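PDB 3IRV: cysteine hydrolase from Pseudomonas syringae pv. phaseolicola 1448A, which probably acts as a hydrolase, as a member of the isochorismatase family of cysteine hydrolases. Local coordinates for residues D191-R194 / I195-T199. Residues are numbered along the deposited sequence; the frame is centred on the assembly and turned at random. Where two conformers were deposited one is given.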
loop_
_atom_site.group_PDB
_atom_site.type_symbol
_atom_site.label_atom_id
_atom_site.label_comp_id
_atom_site.label_asym_id
_atom_site.label_seq_id
_atom_site.Cartn_x
_atom_site.Cartn_y
_atom_site.Cartn_z
ATOM N N ASP A 191 -3.296 -10.025 14.016
ATOM C CA ASP A 191 -3.463 -8.578 14.094
ATOM C C ASP A 191 -3.240 -7.918 12.728
ATOM O O ASP A 191 -4.002 -7.032 12.330
ATOM C CB ASP A 191 -2.551 -8.011 15.149
ATOM C CG ASP A 191 -3.132 -8.190 16.558
ATOM O OD1 ASP A 191 -4.311 -8.586 16.686
ATOM O OD2 ASP A 191 -2.424 -7.916 17.518
ATOM N N VAL A 192 -2.202 -8.365 12.020
ATOM C CA VAL A 192 -1.957 -7.899 10.649
ATOM C C VAL A 192 -3.200 -8.106 9.803
ATOM O O VAL A 192 -3.643 -7.177 9.126
ATOM C CB VAL A 192 -0.756 -8.624 10.013
ATOM C CG1 VAL A 192 -0.618 -8.242 8.539
ATOM C CG2 VAL A 192 0.534 -8.225 10.730
ATOM N N GLN A 193 -3.738 -9.319 9.846
ATOM C CA GLN A 193 -4.908 -9.684 9.054
ATOM C C GLN A 193 -6.139 -8.824 9.379
ATOM O O GLN A 193 -6.792 -8.324 8.451
ATOM C CB GLN A 193 -5.219 -11.169 9.241
ATOM C CG GLN A 193 -6.294 -11.707 8.263
ATOM C CD GLN A 193 -5.734 -12.094 6.899
ATOM O OE1 GLN A 193 -4.562 -11.879 6.619
ATOM N NE2 GLN A 193 -6.609 -12.632 6.021
ATOM N N ARG A 194 -6.434 -8.661 10.678
ATOM C CA ARG A 194 -7.547 -7.842 11.166
ATOM C C ARG A 194 -7.427 -6.415 10.628
ATOM O O ARG A 194 -8.381 -5.852 10.078
ATOM C CB ARG A 194 -7.517 -7.827 12.707
ATOM C CG ARG A 194 -8.495 -6.881 13.378
ATOM C CD ARG A 194 -8.618 -7.206 14.868
ATOM N NE ARG A 194 -7.361 -7.058 15.593
ATOM C CZ ARG A 194 -6.974 -5.949 16.229
ATOM N NH1 ARG A 194 -7.753 -4.859 16.260
ATOM N NH2 ARG A 194 -5.808 -5.938 16.866
ATOM N N ILE A 195 -6.248 -5.828 10.787
ATOM C CA ILE A 195 -6.044 -4.448 10.353
ATOM C C ILE A 195 -6.101 -4.326 8.829
ATOM O O ILE A 195 -6.725 -3.403 8.316
ATOM C CB ILE A 195 -4.716 -3.855 10.920
ATOM C CG1 ILE A 195 -4.921 -3.303 12.340
ATOM C CG2 ILE A 195 -4.315 -2.594 10.133
ATOM C CD1 ILE A 195 -5.393 -4.242 13.373
ATOM N N SER A 196 -5.499 -5.273 8.116
ATOM C CA SER A 196 -5.484 -5.223 6.655
ATOM C C SER A 196 -6.891 -5.341 6.059
ATOM O O SER A 196 -7.286 -4.540 5.202
ATOM C CB SER A 196 -4.605 -6.339 6.093
ATOM O OG SER A 196 -4.594 -6.286 4.681
ATOM N N LEU A 197 -7.654 -6.333 6.509
ATOM C CA LEU A 197 -8.983 -6.547 5.927
ATOM C C LEU A 197 -9.914 -5.364 6.219
ATOM O O LEU A 197 -10.719 -4.943 5.361
ATOM C CB LEU A 197 -9.578 -7.860 6.440
ATOM C CG LEU A 197 -8.820 -9.113 6.009
ATOM C CD1 LEU A 197 -9.549 -10.307 6.622
ATOM C CD2 LEU A 197 -8.798 -9.261 4.481
ATOM N N THR A 198 -9.792 -4.822 7.436
ATOM C CA THR A 198 -10.606 -3.663 7.837
ATOM C C THR A 198 -10.238 -2.452 6.939
ATOM O O THR A 198 -11.116 -1.751 6.389
ATOM C CB THR A 198 -10.381 -3.359 9.336
ATOM O OG1 THR A 198 -10.876 -4.469 10.116
ATOM C CG2 THR A 198 -11.152 -2.082 9.755
ATOM N N THR A 199 -8.940 -2.238 6.762
ATOM C CA THR A 199 -8.459 -1.154 5.905
ATOM C C THR A 199 -8.938 -1.319 4.467
ATOM O O THR A 199 -9.449 -0.384 3.838
ATOM C CB THR A 199 -6.927 -1.105 5.947
ATOM O OG1 THR A 199 -6.525 -0.794 7.286
ATOM C CG2 THR A 199 -6.362 -0.021 5.002
#
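In the conformer described, Arg194 folds its guanidinium over the methyl end of Ile195, the next residue along helix 189-204: CD1 of Ile195 lies 3.7 Å above the guanidinium plane, over its centre. The arginine chain starts out extended and then bends at chi3 (62°), which carries the charged group back above its neighbour. Its edge serves a different partner. NH2 of this same conformer donates to OD1 of Asp191, one turn earlier, in a salt bridge of 3.0 Å; the acceptor lies in the guanidinium plane, yet the carboxylate is met from above its own plane. Arginine suits this place because its flat face can cover a hydrocarbon while its rim binds an anion.

On another side of the helix, CD1 of Leu197 packs 3.8 Å from NE2 of Gln193. Glutamine suits this site because its amide pairs at both ends, OE1 with Thr149 OG1 and NE2 with Asn174 O. Ser196 OG, in the conformer described, hydrogen-bonds Glu154 OE1, tying this helix to helix 149-162.

Thr198 keeps its hydroxyl beside its backbone N (chi1 -65°), and OG1 donates to Arg194 O at 2.9 Å. Thr198 N reaches that same oxygen from the opposite face of its plane, and Thr199 repeats the pattern on Ile195 O. Carbonyls of their own helix thus satisfy these buried hydroxyls, while Ile195 and Leu197 pack on Val187 and Phe184 of the second subunit: chemistry suited to a dimer interface.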